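Cfl (Pectobacterium brasiliense, PDB 7A9J) is a coronafacic acid ligase of the ATP-dependent AMP-binding (adenylate-forming) family, probably activating its carboxylic acid substrate for amide synthesis. Local coordinates at residues L302-A315 / F322-Q336. The protein carries 1 engineered substitution. Sequence-based numbering, arbitrary orientation.
Sequences LSETVCVAGGDSCA and FFECFGSHLQSSYGQ. With R4Z (6-ethyl-1-oxidanylidene-indene-4-carboxylic acid), chain B.
V308 to G311 pair in parallel with Q331 to Y334, two neighbouring strands of a beta-alpha-beta unit whose helix, 316-326, returns the chain. Five backbone hydrogen bonds join the strands, from Q331 N to C307 O at one end to G335 N to G311 O at the other. Ahead of the strands, L302 is the main bump: its CD1 sits over the centre of the F326 ring, 3.9 Å from the centroid, a CH-pi contact in which a methyl of the branched leucine caps a flat face. With CG anti to the carbonyl carbon (chi1 -63°), L302 also brings CD1 within 3.7 Å of F322 CZ. C307 SG meets that same CZ obliquely, while L330 CD1 lies over the rim of one face of the F322 ring and packs on C307 CB. On the sheet face of V308 and S333, V308 CG1 nestles against S333 CB at 3.8 Å; beside it V306 CG1 lies against the amide of Q331, whose OE1 is hydrogen-bonded to Y345 OH. At the carboxyl end of the strands, small residues line part of the ligand pocket: G310 has no side chain to crowd the bound indenone acid, whose C04 lies 3.2 Å from G311 N. S333, with OG anti to its N (chi1 -177°), donates from OG to ligand O01 at 2.7 Å.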
loop_
_atom_site.group_PDB
_atom_site.type_symbol
_atom_site.label_atom_id
_atom_site.label_comp_id
_atom_site.label_asym_id
_atom_site.label_seq_id
_atom_site.Cartn_x
_atom_site.Cartn_y
_atom_site.Cartn_z
ATOM N N LEU A 302 -9.856 -11.536 15.350
ATOM C CA LEU A 302 -9.678 -10.212 14.772
ATOM C C LEU A 302 -10.942 -9.370 14.864
ATOM O O LEU A 302 -11.012 -8.319 14.212
ATOM C CB LEU A 302 -9.243 -10.298 13.303
ATOM C CG LEU A 302 -7.888 -10.975 13.054
ATOM C CD1 LEU A 302 -7.586 -10.822 11.574
ATOM C CD2 LEU A 302 -6.845 -10.260 13.938
ATOM N N SER A 303 -11.925 -9.787 15.683
ATOM C CA SER A 303 -13.220 -9.097 15.700
ATOM C C SER A 303 -13.106 -7.657 16.205
ATOM O O SER A 303 -13.855 -6.787 15.744
ATOM C CB SER A 303 -14.242 -9.886 16.548
ATOM O OG SER A 303 -13.772 -10.053 17.871
ATOM N N GLU A 304 -12.201 -7.384 17.146
ATOM C CA GLU A 304 -11.969 -6.032 17.655
ATOM C C GLU A 304 -10.870 -5.282 16.896
ATOM O O GLU A 304 -10.582 -4.126 17.229
ATOM C CB GLU A 304 -11.590 -6.066 19.131
ATOM C CG GLU A 304 -12.702 -6.498 20.087
ATOM C CD GLU A 304 -13.802 -5.457 20.184
ATOM O OE1 GLU A 304 -14.978 -5.853 20.319
ATOM O OE2 GLU A 304 -13.492 -4.240 20.121
ATOM N N THR A 305 -10.231 -5.920 15.924
ATOM C CA THR A 305 -9.091 -5.334 15.228
ATOM C C THR A 305 -9.552 -4.621 13.968
ATOM O O THR A 305 -10.397 -5.134 13.222
ATOM C CB THR A 305 -8.078 -6.416 14.858
ATOM O OG1 THR A 305 -7.753 -7.182 16.036
ATOM C CG2 THR A 305 -6.772 -5.779 14.248
ATOM N N VAL A 306 -9.005 -3.441 13.731
ATOM C CA VAL A 306 -9.386 -2.649 12.558
ATOM C C VAL A 306 -8.365 -2.964 11.486
ATOM O O VAL A 306 -7.175 -2.729 11.677
ATOM C CB VAL A 306 -9.404 -1.141 12.867
ATOM C CG1 VAL A 306 -9.651 -0.315 11.575
ATOM C CG2 VAL A 306 -10.500 -0.832 13.869
ATOM N N CYS A 307 -8.817 -3.519 10.365
ATOM C CA CYS A 307 -7.916 -3.906 9.277
ATOM C C CYS A 307 -8.177 -3.059 8.036
ATOM O O CYS A 307 -9.335 -2.847 7.663
ATOM C CB CYS A 307 -8.116 -5.392 8.920
ATOM S SG CYS A 307 -7.653 -6.418 10.385
ATOM N N VAL A 308 -7.108 -2.601 7.391
ATOM C CA VAL A 308 -7.189 -1.668 6.268
ATOM C C VAL A 308 -6.436 -2.283 5.095
ATOM O O VAL A 308 -5.200 -2.372 5.123
ATOM C CB VAL A 308 -6.624 -0.278 6.609
ATOM C CG1 VAL A 308 -6.702 0.622 5.359
ATOM C CG2 VAL A 308 -7.370 0.371 7.820
ATOM N N ALA A 309 -7.167 -2.614 4.019
ATOM C CA ALA A 309 -6.564 -3.182 2.817
ATOM C C ALA A 309 -6.207 -2.024 1.890
ATOM O O ALA A 309 -7.069 -1.212 1.551
ATOM C CB ALA A 309 -7.561 -4.131 2.092
ATOM N N GLY A 310 -4.986 -2.000 1.403
ATOM C CA GLY A 310 -4.506 -0.819 0.694
ATOM C C GLY A 310 -4.147 -1.127 -0.739
ATOM O O GLY A 310 -3.475 -2.113 -0.988
ATOM N N GLY A 311 -4.552 -0.226 -1.653
ATOM C CA GLY A 311 -4.138 -0.251 -3.046
ATOM C C GLY A 311 -4.660 0.836 -3.989
ATOM O O GLY A 311 -4.673 2.052 -3.697
ATOM N N ASP A 312 -5.019 0.359 -5.194
ATOM C CA ASP A 312 -5.530 1.153 -6.309
ATOM C C ASP A 312 -6.699 0.433 -6.967
ATOM O O ASP A 312 -7.010 0.657 -8.153
ATOM C CB ASP A 312 -4.427 1.451 -7.326
ATOM C CG ASP A 312 -3.773 2.783 -7.071
ATOM O OD1 ASP A 312 -4.543 3.753 -6.874
ATOM O OD2 ASP A 312 -2.513 2.847 -7.045
ATOM N N SER A 313 -7.340 -0.450 -6.201
ATOM C CA SER A 313 -8.509 -1.160 -6.636
ATOM C C SER A 313 -9.609 -1.080 -5.585
ATOM O O SER A 313 -9.734 -0.103 -4.823
ATOM C CB SER A 313 -8.161 -2.614 -6.897
ATOM O OG SER A 313 -9.205 -3.275 -7.580
ATOM N N CYS A 314 -10.400 -2.139 -5.567
ATOM C CA CYS A 314 -11.566 -2.284 -4.712
ATOM C C CYS A 314 -11.446 -3.590 -3.922
ATOM O O CYS A 314 -11.032 -4.626 -4.467
ATOM C CB CYS A 314 -12.788 -2.256 -5.590
ATOM S SG CYS A 314 -14.318 -2.719 -4.810
ATOM N N ALA A 315 -11.769 -3.546 -2.623
ATOM C CA ALA A 315 -11.665 -4.748 -1.807
ATOM C C ALA A 315 -13.022 -5.260 -1.335
ATOM O O ALA A 315 -13.132 -5.894 -0.274
ATOM C CB ALA A 315 -10.716 -4.465 -0.614
ATOM N N PHE A 322 -13.643 -11.702 4.554
ATOM C CA PHE A 322 -12.977 -11.366 5.812
ATOM C C PHE A 322 -13.980 -11.303 6.954
ATOM O O PHE A 322 -13.681 -11.713 8.084
ATOM C CB PHE A 322 -12.241 -10.048 5.647
ATOM C CG PHE A 322 -11.185 -9.790 6.690
ATOM C CD1 PHE A 322 -9.995 -10.529 6.684
ATOM C CD2 PHE A 322 -11.373 -8.800 7.669
ATOM C CE1 PHE A 322 -9.003 -10.284 7.636
ATOM C CE2 PHE A 322 -10.372 -8.539 8.651
ATOM C CZ PHE A 322 -9.206 -9.269 8.627
ATOM N N PHE A 323 -15.177 -10.782 6.688
ATOM C CA PHE A 323 -16.205 -10.805 7.727
ATOM C C PHE A 323 -16.652 -12.228 8.034
ATOM O O PHE A 323 -16.850 -12.584 9.202
ATOM C CB PHE A 323 -17.432 -9.966 7.327
ATOM C CG PHE A 323 -18.488 -9.939 8.408
ATOM C CD1 PHE A 323 -18.323 -9.116 9.531
ATOM C CD2 PHE A 323 -19.609 -10.754 8.328
ATOM C CE1 PHE A 323 -19.260 -9.112 10.553
ATOM C CE2 PHE A 323 -20.562 -10.749 9.345
ATOM C CZ PHE A 323 -20.395 -9.921 10.444
ATOM N N GLU A 324 -16.843 -13.049 7.007
ATOM C CA GLU A 324 -17.268 -14.421 7.281
ATOM C C GLU A 324 -16.264 -15.099 8.193
ATOM O O GLU A 324 -16.629 -15.808 9.136
ATOM C CB GLU A 324 -17.396 -15.222 5.988
ATOM C CG GLU A 324 -18.298 -14.632 4.904
ATOM C CD GLU A 324 -19.769 -14.924 5.102
ATOM O OE1 GLU A 324 -20.112 -15.671 6.047
ATOM O OE2 GLU A 324 -20.581 -14.406 4.300
ATOM N N CYS A 325 -14.990 -14.857 7.935
ATOM C CA CYS A 325 -13.948 -15.580 8.638
ATOM C C CYS A 325 -13.727 -15.027 10.040
ATOM O O CYS A 325 -13.614 -15.794 11.000
ATOM C CB CYS A 325 -12.665 -15.527 7.815
ATOM S SG CYS A 325 -11.299 -16.488 8.538
ATOM N N PHE A 326 -13.649 -13.706 10.195
ATOM C CA PHE A 326 -13.284 -13.157 11.486
ATOM C C PHE A 326 -14.352 -12.319 12.162
ATOM O O PHE A 326 -14.142 -11.905 13.307
ATOM C CB PHE A 326 -12.030 -12.285 11.335
ATOM C CG PHE A 326 -10.854 -13.055 10.859
ATOM C CD1 PHE A 326 -10.183 -13.899 11.726
ATOM C CD2 PHE A 326 -10.420 -12.946 9.542
ATOM C CE1 PHE A 326 -9.085 -14.627 11.288
ATOM C CE2 PHE A 326 -9.337 -13.674 9.094
ATOM C CZ PHE A 326 -8.677 -14.517 9.964
ATOM N N GLY A 327 -15.459 -12.013 11.491
ATOM C CA GLY A 327 -16.374 -11.041 12.062
ATOM C C GLY A 327 -15.794 -9.647 12.193
ATOM O O GLY A 327 -16.268 -8.861 13.020
ATOM N N SER A 328 -14.751 -9.330 11.431
ATOM C CA SER A 328 -14.114 -8.022 11.464
ATOM C C SER A 328 -14.565 -7.284 10.211
ATOM O O SER A 328 -14.875 -7.909 9.188
ATOM C CB SER A 328 -12.580 -8.163 11.514
ATOM O OG SER A 328 -11.847 -6.922 11.572
ATOM N N HIS A 329 -14.585 -5.951 10.286
ATOM C CA HIS A 329 -15.232 -5.117 9.267
ATOM C C HIS A 329 -14.121 -4.434 8.493
ATOM O O HIS A 329 -13.560 -3.431 8.955
ATOM C CB HIS A 329 -16.161 -4.115 9.917
ATOM C CG HIS A 329 -17.157 -4.751 10.844
ATOM N ND1 HIS A 329 -18.443 -5.044 10.455
ATOM C CD2 HIS A 329 -17.039 -5.189 12.131
ATOM C CE1 HIS A 329 -19.090 -5.609 11.460
ATOM N NE2 HIS A 329 -18.264 -5.698 12.494
ATOM N N LEU A 330 -13.733 -5.032 7.366
ATOM C CA LEU A 330 -12.573 -4.553 6.622
ATOM C C LEU A 330 -12.773 -3.129 6.129
ATOM O O LEU A 330 -13.884 -2.717 5.761
ATOM C CB LEU A 330 -12.296 -5.479 5.420
ATOM C CG LEU A 330 -10.952 -5.259 4.698
ATOM C CD1 LEU A 330 -9.735 -5.665 5.585
ATOM C CD2 LEU A 330 -10.990 -6.162 3.425
ATOM N N GLN A 331 -11.672 -2.385 6.091
ATOM C CA GLN A 331 -11.638 -1.035 5.570
ATOM C C GLN A 331 -10.715 -1.057 4.368
ATOM O O GLN A 331 -9.911 -1.972 4.220
ATOM C CB GLN A 331 -11.130 -0.044 6.643
ATOM C CG GLN A 331 -12.000 -0.161 7.897
ATOM C CD GLN A 331 -11.705 0.947 8.925
ATOM O OE1 GLN A 331 -10.797 1.734 8.732
ATOM N NE2 GLN A 331 -12.537 1.044 9.933
ATOM N N SER A 332 -10.744 0.005 3.588
ATOM C CA SER A 332 -9.752 0.074 2.530
ATOM C C SER A 332 -9.255 1.494 2.369
ATOM O O SER A 332 -9.913 2.463 2.721
ATOM C CB SER A 332 -10.308 -0.456 1.149
ATOM O OG SER A 332 -11.462 0.284 0.762
ATOM N N SER A 333 -8.063 1.578 1.775
ATOM C CA SER A 333 -7.439 2.849 1.496
ATOM C C SER A 333 -6.986 2.814 0.049
ATOM O O SER A 333 -6.562 1.777 -0.453
ATOM C CB SER A 333 -6.239 3.065 2.506
ATOM O OG SER A 333 -5.668 4.350 2.292
ATOM N N TYR A 334 -7.167 3.913 -0.638
ATOM C CA TYR A 334 -6.878 3.973 -2.056
ATOM C C TYR A 334 -5.979 5.173 -2.251
ATOM O O TYR A 334 -6.352 6.280 -1.887
ATOM C CB TYR A 334 -8.181 4.126 -2.825
ATOM C CG TYR A 334 -8.120 4.364 -4.328
ATOM C CD1 TYR A 334 -7.817 5.622 -4.855
ATOM C CD2 TYR A 334 -8.466 3.350 -5.215
ATOM C CE1 TYR A 334 -7.866 5.849 -6.258
ATOM C CE2 TYR A 334 -8.458 3.564 -6.600
ATOM C CZ TYR A 334 -8.186 4.821 -7.108
ATOM O OH TYR A 334 -8.226 5.037 -8.509
ATOM N N GLY A 335 -4.815 4.964 -2.831
ATOM C CA GLY A 335 -3.917 6.099 -2.973
ATOM C C GLY A 335 -2.690 5.671 -3.736
ATOM O O GLY A 335 -2.510 4.489 -4.072
ATOM N N GLN A 336 -1.849 6.663 -4.026
ATOM C CA GLN A 336 -0.620 6.343 -4.742
ATOM C C GLN A 336 0.384 7.467 -4.504
ATOM O O GLN A 336 0.031 8.590 -4.123
ATOM C CB GLN A 336 -0.864 6.157 -6.244
ATOM C CG GLN A 336 -1.399 7.387 -6.920
ATOM C CD GLN A 336 -1.824 7.086 -8.377
ATOM O OE1 GLN A 336 -2.985 6.775 -8.638
ATOM N NE2 GLN A 336 -0.876 7.130 -9.305
HETATM C C13 R4Z B . 1.036 6.720 -1.376
HETATM C C15 R4Z B . -0.993 5.361 -0.689
HETATM C C02 R4Z B . -2.946 3.803 0.029
HETATM C C03 R4Z B . -3.301 2.455 0.006
HETATM C C04 R4Z B . -2.182 1.764 -0.775
HETATM C C05 R4Z B . -1.684 4.168 -0.551
HETATM C C06 R4Z B . -1.127 2.964 -1.051
HETATM C C07 R4Z B . 0.125 3.016 -1.651
HETATM C C08 R4Z B . 0.751 1.723 -2.200
HETATM C C11 R4Z B . 0.827 4.217 -1.746
HETATM C C12 R4Z B . 0.279 5.413 -1.263
HETATM C C14 R4Z B . 2.139 6.813 -0.284
HETATM O O01 R4Z B . -3.676 4.626 0.516
HETATM O O09 R4Z B . 1.982 1.746 -2.469
HETATM O O10 R4Z B . 0.074 0.664 -2.402
HETATM O O HOH W 1 -12.047 -13.085 14.413
HETATM O O HOH W 2 -13.430 -4.358 12.553
HETATM O O HOH W 3 -11.260 -4.724 10.077
HETATM O O HOH W 4 -0.599 2.778 -5.189
HETATM O O HOH W 5 -9.208 0.662 -2.318
HETATM O O HOH W 6 -12.751 -1.160 -1.326
#